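Local coordinates for head completion protein gp6 (Enterobacteria phage HK97, PDB 3JVO) that completes the phage head as a thirteen-subunit ring of the head-tail connector, joining portal and gp7 around an open channel for DNA ejection, at residues D38-K50 / A86-W98. Residues are numbered along the deposited sequence; the frame is centred on the assembly and turned at random.
Sequences DYCMRWCDEPAWK and AAAERMMFIHRNW
A knob-into-hole contact joins the C-terminal helix 87-93 of this gp6-like connector subunit to the C-terminal end of helix 26-44. The knob is Met92, a selenomethionine, seated among Tyr39, Cys40, Trp43 and Cys44; it also touches Ala62 of helix 57-72. Met92 SE sits obliquely over one face of the Trp43 indole, a Met-aromatic contact 4.3 Å from the centroid of the five-membered ring and 35° off its normal. Met92 SE also lies 3.8 Å from Cys40 SG. The Met92 side chain runs extended through chi2 and bends at chi3 (-72°), which carries Met92 CE to 4.1 Å from Tyr39 CE2. Over the other face of the Trp43 indole lies Arg96 NH1, near the rim. Arg96 CZ is 5.0 Å from the centroid of the Trp43 six-membered ring, a long and at most weak cation-pi attraction. Arg96 CG lies over the centre of the Trp98 ring, and Trp98 CZ3 over a face of the guanidinium. Farther along, Trp49 CH2 packs against His95 CB at 3.8 Å, with Glu46 CG over the face of the indole. Segment 86-98 also meets a neighbouring subunit, whose Arg42 donates a hydrogen bond to Ile94 O. Asn97 N donates a nearly straight hydrogen bond to Cys44 O (2.8 Å, 166°), in the carbonyl plane.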
ATOM      1  N   ASP G  38     -37.575  19.927  10.825  1.00 28.29           N
ATOM      2  CA  ASP G  38     -38.036  19.068  11.918  1.00 29.00           C
ATOM      3  C   ASP G  38     -36.829  18.475  12.668  1.00 29.34           C
ATOM      4  O   ASP G  38     -36.744  18.523  13.897  1.00 29.60           O
ATOM      5  CB  ASP G  38     -38.949  17.966  11.361  1.00 28.39           C
ATOM      6  CG  ASP G  38     -39.436  16.995  12.439  1.00 30.03           C
ATOM      7  OD1 ASP G  38     -39.787  17.456  13.541  1.00 32.13           O
ATOM      8  OD2 ASP G  38     -39.488  15.775  12.187  1.00 29.73           O
ATOM      9  N   TYR G  39     -35.872  17.954  11.914  1.00 29.84           N
ATOM     10  CA  TYR G  39     -34.674  17.354  12.498  1.00 30.47           C
ATOM     11  C   TYR G  39     -33.874  18.383  13.305  1.00 30.73           C
ATOM     12  O   TYR G  39     -33.541  18.137  14.469  1.00 30.31           O
ATOM     13  CB  TYR G  39     -33.809  16.714  11.402  1.00 30.50           C
ATOM     14  CG  TYR G  39     -32.487  16.189  11.908  1.00 31.78           C
ATOM     15  CD1 TYR G  39     -32.398  14.936  12.504  1.00 32.05           C
ATOM     16  CD2 TYR G  39     -31.330  16.962  11.804  1.00 29.52           C
ATOM     17  CE1 TYR G  39     -31.191  14.470  12.993  1.00 33.92           C
ATOM     18  CE2 TYR G  39     -30.127  16.508  12.281  1.00 32.26           C
ATOM     19  CZ  TYR G  39     -30.062  15.270  12.876  1.00 33.32           C
ATOM     20  OH  TYR G  39     -28.858  14.827  13.343  1.00 35.33           O
ATOM     21  N   CYS G  40     -33.575  19.535  12.697  1.00 30.52           N
ATOM     22  CA  CYS G  40     -32.773  20.536  13.392  1.00 32.07           C
ATOM     23  C   CYS G  40     -33.466  21.104  14.638  1.00 32.50           C
ATOM     24  O   CYS G  40     -32.807  21.313  15.652  1.00 32.96           O
ATOM     25  CB  CYS G  40     -32.315  21.655  12.456  1.00 31.55           C
ATOM     26  SG  CYS G  40     -31.167  21.090  11.168  1.00 34.62           S
HETATM   27  N   MSE G  41     -34.776  21.338  14.554  1.00 33.47           N
HETATM   28  CA  MSE G  41     -35.602  21.749  15.695  1.00 35.08           C
HETATM   29  C   MSE G  41     -35.594  20.745  16.858  1.00 35.55           C
HETATM   30  O   MSE G  41     -35.412  21.136  18.010  1.00 35.64           O
HETATM   31  CB  MSE G  41     -37.051  21.987  15.262  1.00 35.16           C
HETATM   32  CG  MSE G  41     -37.249  23.168  14.334  1.00 39.37           C
HETATM   33 SE   MSE G  41     -36.719  24.872  15.171  0.75 48.81          SE
HETATM   34  CE  MSE G  41     -35.035  25.167  14.312  1.00 47.15           C
ATOM     35  N   ARG G  42     -35.815  19.467  16.566  1.00 36.03           N
ATOM     36  CA  ARG G  42     -35.794  18.447  17.607  1.00 37.61           C
ATOM     37  C   ARG G  42     -34.421  18.387  18.253  1.00 37.72           C
ATOM     38  O   ARG G  42     -34.306  18.326  19.470  1.00 37.53           O
ATOM     39  CB  ARG G  42     -36.189  17.077  17.062  1.00 37.96           C
ATOM     40  CG  ARG G  42     -37.674  16.919  16.739  1.00 41.89           C
ATOM     41  CD  ARG G  42     -38.539  16.721  17.975  1.00 47.71           C
ATOM     42  NE  ARG G  42     -38.090  15.600  18.807  1.00 52.12           N
ATOM     43  CZ  ARG G  42     -38.895  14.843  19.557  1.00 54.76           C
ATOM     44  NH1 ARG G  42     -40.209  15.057  19.572  1.00 55.78           N
ATOM     45  NH2 ARG G  42     -38.389  13.853  20.286  1.00 56.01           N
ATOM     46  N   TRP G  43     -33.386  18.467  17.421  1.00 38.59           N
ATOM     47  CA  TRP G  43     -32.013  18.373  17.877  1.00 39.26           C
ATOM     48  C   TRP G  43     -31.632  19.524  18.792  1.00 39.48           C
ATOM     49  O   TRP G  43     -31.021  19.293  19.821  1.00 39.32           O
ATOM     50  CB  TRP G  43     -31.069  18.330  16.697  1.00 40.00           C
ATOM     51  CG  TRP G  43     -29.742  17.803  17.035  1.00 41.36           C
ATOM     52  CD1 TRP G  43     -29.317  16.507  16.891  1.00 43.74           C
ATOM     53  CD2 TRP G  43     -28.626  18.541  17.569  1.00 43.51           C
ATOM     54  NE1 TRP G  43     -27.995  16.396  17.293  1.00 44.72           N
ATOM     55  CE2 TRP G  43     -27.552  17.626  17.722  1.00 44.64           C
ATOM     56  CE3 TRP G  43     -28.427  19.884  17.939  1.00 43.45           C
ATOM     57  CZ2 TRP G  43     -26.291  18.017  18.224  1.00 42.71           C
ATOM     58  CZ3 TRP G  43     -27.170  20.269  18.452  1.00 42.85           C
ATOM     59  CH2 TRP G  43     -26.121  19.338  18.573  1.00 42.02           C
ATOM     60  N   CYS G  44     -31.969  20.757  18.394  1.00 39.27           N
ATOM     61  CA  CYS G  44     -31.756  21.944  19.230  1.00 39.10           C
ATOM     62  C   CYS G  44     -32.661  21.961  20.467  1.00 39.76           C
ATOM     63  O   CYS G  44     -32.237  22.396  21.543  1.00 39.12           O
ATOM     64  CB  CYS G  44     -31.968  23.212  18.417  1.00 38.23           C
ATOM     65  SG  CYS G  44     -30.720  23.445  17.169  1.00 38.98           S
ATOM     66  N   ASP G  45     -33.908  21.510  20.296  1.00 40.64           N
ATOM     67  CA  ASP G  45     -34.838  21.309  21.415  1.00 41.92           C
ATOM     68  C   ASP G  45     -35.031  22.600  22.244  1.00 42.20           C
ATOM     69  O   ASP G  45     -34.949  22.586  23.478  1.00 42.70           O
ATOM     70  CB  ASP G  45     -34.342  20.128  22.278  1.00 42.01           C
ATOM     71  CG  ASP G  45     -35.368  19.662  23.315  1.00 44.23           C
ATOM     72  OD1 ASP G  45     -36.591  19.707  23.029  1.00 45.20           O
ATOM     73  OD2 ASP G  45     -34.941  19.241  24.416  1.00 45.13           O
ATOM     74  N   GLU G  46     -35.294  23.702  21.545  1.00 42.39           N
ATOM     75  CA  GLU G  46     -35.421  25.028  22.144  1.00 42.79           C
ATOM     76  C   GLU G  46     -36.870  25.532  22.136  1.00 42.90           C
ATOM     77  O   GLU G  46     -37.347  26.028  21.107  1.00 42.99           O
ATOM     78  CB  GLU G  46     -34.508  26.039  21.433  1.00 42.71           C
ATOM     79  CG  GLU G  46     -34.689  27.476  21.929  1.00 44.32           C
ATOM     80  CD  GLU G  46     -34.449  27.601  23.416  1.00 44.81           C
ATOM     81  OE1 GLU G  46     -33.270  27.520  23.809  1.00 45.49           O
ATOM     82  OE2 GLU G  46     -35.429  27.760  24.186  1.00 44.66           O
ATOM     83  N   PRO G  47     -37.568  25.424  23.295  1.00 42.88           N
ATOM     84  CA  PRO G  47     -38.990  25.798  23.414  1.00 42.82           C
ATOM     85  C   PRO G  47     -39.288  27.276  23.162  1.00 42.52           C
ATOM     86  O   PRO G  47     -40.382  27.596  22.704  1.00 42.44           O
ATOM     87  CB  PRO G  47     -39.339  25.434  24.877  1.00 42.68           C
ATOM     88  CG  PRO G  47     -38.279  24.448  25.290  1.00 42.99           C
ATOM     89  CD  PRO G  47     -37.033  24.925  24.577  1.00 42.59           C
ATOM     90  N   ALA G  48     -38.330  28.155  23.453  1.00 42.24           N
ATOM     91  CA  ALA G  48     -38.516  29.599  23.270  1.00 42.31           C
ATOM     92  C   ALA G  48     -38.538  30.089  21.815  1.00 42.24           C
ATOM     93  O   ALA G  48     -38.698  31.289  21.575  1.00 41.89           O
ATOM     94  CB  ALA G  48     -37.481  30.380  24.072  1.00 42.61           C
ATOM     95  N   TRP G  49     -38.368  29.192  20.846  1.00 42.07           N
ATOM     96  CA  TRP G  49     -38.527  29.599  19.444  1.00 42.44           C
ATOM     97  C   TRP G  49     -39.965  29.351  19.013  1.00 42.85           C
ATOM     98  O   TRP G  49     -40.301  28.269  18.520  1.00 43.27           O
ATOM     99  CB  TRP G  49     -37.542  28.900  18.489  1.00 41.58           C
ATOM    100  CG  TRP G  49     -36.088  29.138  18.801  1.00 41.16           C
ATOM    101  CD1 TRP G  49     -35.538  30.222  19.446  1.00 40.87           C
ATOM    102  CD2 TRP G  49     -34.997  28.280  18.459  1.00 39.13           C
ATOM    103  NE1 TRP G  49     -34.172  30.075  19.531  1.00 40.48           N
ATOM    104  CE2 TRP G  49     -33.815  28.892  18.938  1.00 39.11           C
ATOM    105  CE3 TRP G  49     -34.903  27.051  17.795  1.00 38.85           C
ATOM    106  CZ2 TRP G  49     -32.558  28.305  18.790  1.00 39.22           C
ATOM    107  CZ3 TRP G  49     -33.658  26.468  17.652  1.00 39.14           C
ATOM    108  CH2 TRP G  49     -32.500  27.101  18.141  1.00 40.06           C
ATOM    109  N   LYS G  50     -40.797  30.376  19.188  1.00 43.26           N
ATOM    110  CA  LYS G  50     -42.248  30.255  19.007  1.00 43.28           C
ATOM    111  C   LYS G  50     -42.703  30.558  17.590  1.00 42.57           C
ATOM    112  O   LYS G  50     -43.636  29.928  17.091  1.00 42.71           O
ATOM    113  CB  LYS G  50     -42.968  31.193  19.979  1.00 43.47           C
ATOM    114  CG  LYS G  50     -43.699  30.504  21.122  1.00 45.81           C
ATOM    115  CD  LYS G  50     -42.805  29.567  21.929  1.00 47.45           C
ATOM    116  CE  LYS G  50     -43.433  29.242  23.275  1.00 47.17           C
ATOM    117  NZ  LYS G  50     -43.205  30.383  24.187  1.00 48.00           N
ATOM    118  N   ALA G  86     -18.758  18.677   9.233  1.00 34.88           N
ATOM    119  CA  ALA G  86     -18.806  19.146  10.630  1.00 34.01           C
ATOM    120  C   ALA G  86     -19.628  20.411  10.838  1.00 33.88           C
ATOM    121  O   ALA G  86     -20.162  20.625  11.924  1.00 34.27           O
ATOM    122  CB  ALA G  86     -17.390  19.367  11.155  1.00 33.72           C
ATOM    123  N   ALA G  87     -19.728  21.242   9.805  1.00 33.48           N
ATOM    124  CA  ALA G  87     -20.439  22.520   9.899  1.00 33.96           C
ATOM    125  C   ALA G  87     -21.894  22.385  10.378  1.00 33.97           C
ATOM    126  O   ALA G  87     -22.376  23.243  11.104  1.00 33.65           O
ATOM    127  CB  ALA G  87     -20.384  23.271   8.573  1.00 33.73           C
ATOM    128  N   ALA G  88     -22.583  21.309   9.983  1.00 34.33           N
ATOM    129  CA  ALA G  88     -23.996  21.138  10.344  1.00 34.94           C
ATOM    130  C   ALA G  88     -24.211  20.993  11.849  1.00 35.20           C
ATOM    131  O   ALA G  88     -24.981  21.766  12.411  1.00 35.03           O
ATOM    132  CB  ALA G  88     -24.640  19.963   9.582  1.00 35.12           C
ATOM    133  N   GLU G  89     -23.542  20.023  12.490  1.00 35.68           N
ATOM    134  CA  GLU G  89     -23.639  19.864  13.956  1.00 37.48           C
ATOM    135  C   GLU G  89     -23.100  21.071  14.723  1.00 36.37           C
ATOM    136  O   GLU G  89     -23.682  21.464  15.723  1.00 36.20           O
ATOM    137  CB  GLU G  89     -23.010  18.544  14.468  1.00 37.86           C
ATOM    138  CG  GLU G  89     -21.551  18.280  14.024  1.00 44.67           C
ATOM    139  CD  GLU G  89     -20.498  18.459  15.151  1.00 51.60           C
ATOM    140  OE1 GLU G  89     -20.836  19.049  16.221  1.00 53.27           O
ATOM    141  OE2 GLU G  89     -19.329  18.008  14.949  1.00 52.92           O
ATOM    142  N   ARG G  90     -22.005  21.661  14.245  1.00 35.77           N
ATOM    143  CA  ARG G  90     -21.432  22.850  14.885  1.00 36.26           C
ATOM    144  C   ARG G  90     -22.384  24.046  14.847  1.00 35.93           C
ATOM    145  O   ARG G  90     -22.579  24.706  15.856  1.00 35.14           O
ATOM    146  CB  ARG G  90     -20.045  23.191  14.302  1.00 35.98           C
ATOM    147  CG  ARG G  90     -18.988  22.213  14.810  1.00 38.34           C
ATOM    148  CD  ARG G  90     -17.662  22.268  14.075  1.00 44.68           C
ATOM    149  NE  ARG G  90     -16.831  21.135  14.502  1.00 49.36           N
ATOM    150  CZ  ARG G  90     -15.648  20.794  13.986  1.00 52.07           C
ATOM    151  NH1 ARG G  90     -15.089  21.497  13.002  1.00 53.66           N
ATOM    152  NH2 ARG G  90     -15.017  19.731  14.459  1.00 53.08           N
HETATM  153  N   MSE G  91     -23.012  24.286  13.701  1.00 36.67           N
HETATM  154  CA  MSE G  91     -24.027  25.333  13.591  1.00 38.38           C
HETATM  155  C   MSE G  91     -25.159  25.113  14.600  1.00 39.40           C
HETATM  156  O   MSE G  91     -25.670  26.062  15.162  1.00 38.52           O
HETATM  157  CB  MSE G  91     -24.637  25.358  12.188  1.00 38.92           C
HETATM  158  CG  MSE G  91     -23.692  25.770  11.061  1.00 40.52           C
HETATM  159 SE   MSE G  91     -23.496  27.687  11.040  0.75 45.50          SE
HETATM  160  CE  MSE G  91     -23.402  27.737   9.136  1.00 42.66           C
HETATM  161  N   MSE G  92     -25.545  23.858  14.812  1.00 41.23           N
HETATM  162  CA  MSE G  92     -26.650  23.511  15.728  1.00 44.52           C
HETATM  163  C   MSE G  92     -26.243  23.548  17.210  1.00 43.79           C
HETATM  164  O   MSE G  92     -27.035  23.924  18.077  1.00 43.70           O
HETATM  165  CB  MSE G  92     -27.186  22.121  15.388  1.00 43.88           C
HETATM  166  CG  MSE G  92     -28.261  22.064  14.313  1.00 46.12           C
HETATM  167 SE   MSE G  92     -28.831  20.206  14.057  0.75 52.06          SE
HETATM  168  CE  MSE G  92     -27.324  19.407  13.153  1.00 48.43           C
ATOM    169  N   PHE G  93     -25.006  23.156  17.493  1.00 44.64           N
ATOM    170  CA  PHE G  93     -24.530  22.958  18.867  1.00 45.34           C
ATOM    171  C   PHE G  93     -24.602  24.255  19.660  1.00 45.50           C
ATOM    172  O   PHE G  93     -24.989  24.260  20.821  1.00 44.26           O
ATOM    173  CB  PHE G  93     -23.100  22.393  18.837  1.00 45.78           C
ATOM    174  CG  PHE G  93     -22.438  22.281  20.194  1.00 47.15           C
ATOM    175  CD1 PHE G  93     -22.544  21.111  20.945  1.00 48.78           C
ATOM    176  CD2 PHE G  93     -21.670  23.336  20.704  1.00 47.93           C
ATOM    177  CE1 PHE G  93     -21.914  21.009  22.194  1.00 49.47           C
ATOM    178  CE2 PHE G  93     -21.047  23.239  21.941  1.00 47.14           C
ATOM    179  CZ  PHE G  93     -21.168  22.076  22.687  1.00 46.99           C
ATOM    180  N   ILE G  94     -24.246  25.356  19.003  1.00 46.50           N
ATOM    181  CA  ILE G  94     -24.204  26.674  19.644  1.00 47.56           C
ATOM    182  C   ILE G  94     -25.606  27.255  19.933  1.00 48.44           C
ATOM    183  O   ILE G  94     -25.731  28.295  20.577  1.00 48.44           O
ATOM    184  CB  ILE G  94     -23.287  27.663  18.864  1.00 47.32           C
ATOM    185  CG1 ILE G  94     -23.592  27.639  17.375  1.00 46.95           C
ATOM    186  CG2 ILE G  94     -21.824  27.316  19.065  1.00 47.49           C
ATOM    187  CD1 ILE G  94     -24.351  28.811  16.906  1.00 45.92           C
ATOM    188  N   HIS G  95     -26.650  26.560  19.477  1.00 49.60           N
ATOM    189  CA  HIS G  95     -28.039  26.929  19.792  1.00 50.92           C
ATOM    190  C   HIS G  95     -28.835  25.779  20.417  1.00 52.07           C
ATOM    191  O   HIS G  95     -30.074  25.773  20.425  1.00 51.57           O
ATOM    192  CB  HIS G  95     -28.744  27.496  18.560  1.00 50.67           C
ATOM    193  CG  HIS G  95     -28.344  28.901  18.240  1.00 50.52           C
ATOM    194  ND1 HIS G  95     -27.633  29.233  17.106  1.00 50.90           N
ATOM    195  CD2 HIS G  95     -28.535  30.056  18.918  1.00 49.75           C
ATOM    196  CE1 HIS G  95     -27.413  30.535  17.093  1.00 49.51           C
ATOM    197  NE2 HIS G  95     -27.949  31.058  18.183  1.00 51.94           N
ATOM    198  N   ARG G  96     -28.100  24.817  20.959  1.00 53.74           N
ATOM    199  CA  ARG G  96     -28.692  23.661  21.611  1.00 55.73           C
ATOM    200  C   ARG G  96     -29.175  24.025  23.018  1.00 56.55           C
ATOM    201  O   ARG G  96     -28.443  24.641  23.800  1.00 56.63           O
ATOM    202  CB  ARG G  96     -27.679  22.507  21.652  1.00 55.82           C
ATOM    203  CG  ARG G  96     -28.084  21.314  22.496  1.00 58.32           C
ATOM    204  CD  ARG G  96     -29.062  20.399  21.776  1.00 62.14           C
ATOM    205  NE  ARG G  96     -29.532  19.326  22.653  1.00 64.70           N
ATOM    206  CZ  ARG G  96     -28.917  18.154  22.803  1.00 67.09           C
ATOM    207  NH1 ARG G  96     -27.800  17.880  22.131  1.00 68.04           N
ATOM    208  NH2 ARG G  96     -29.421  17.248  23.633  1.00 68.87           N
ATOM    209  N   ASN G  97     -30.419  23.661  23.318  1.00 57.56           N
ATOM    210  CA  ASN G  97     -30.940  23.745  24.674  1.00 58.60           C
ATOM    211  C   ASN G  97     -30.448  22.523  25.451  1.00 59.37           C
ATOM    212  O   ASN G  97     -30.763  21.376  25.098  1.00 59.43           O
ATOM    213  CB  ASN G  97     -32.471  23.839  24.653  1.00 58.52           C
ATOM    214  CG  ASN G  97     -33.080  23.976  26.045  1.00 58.93           C
ATOM    215  OD1 ASN G  97     -33.455  25.074  26.466  1.00 59.38           O
ATOM    216  ND2 ASN G  97     -33.193  22.859  26.759  1.00 58.45           N
ATOM    217  N   TRP G  98     -29.654  22.779  26.488  1.00 60.40           N
ATOM    218  CA  TRP G  98     -29.056  21.723  27.310  1.00 61.31           C
ATOM    219  C   TRP G  98     -29.839  21.515  28.603  1.00 61.48           C
ATOM    220  O   TRP G  98     -30.158  22.478  29.305  1.00 61.69           O
ATOM    221  CB  TRP G  98     -27.588  22.046  27.625  1.00 61.96           C
ATOM    222  CG  TRP G  98     -26.669  21.951  26.432  1.00 62.59           C
ATOM    223  CD1 TRP G  98     -26.021  22.985  25.807  1.00 63.19           C
ATOM    224  CD2 TRP G  98     -26.298  20.758  25.725  1.00 63.03           C
ATOM    225  NE1 TRP G  98     -25.269  22.507  24.752  1.00 63.47           N
ATOM    226  CE2 TRP G  98     -25.420  21.146  24.681  1.00 63.46           C
ATOM    227  CE3 TRP G  98     -26.624  19.397  25.871  1.00 63.34           C
ATOM    228  CZ2 TRP G  98     -24.864  20.219  23.782  1.00 63.50           C
ATOM    229  CZ3 TRP G  98     -26.072  18.473  24.979  1.00 63.18           C
ATOM    230  CH2 TRP G  98     -25.200  18.893  23.945  1.00 63.52           C
TER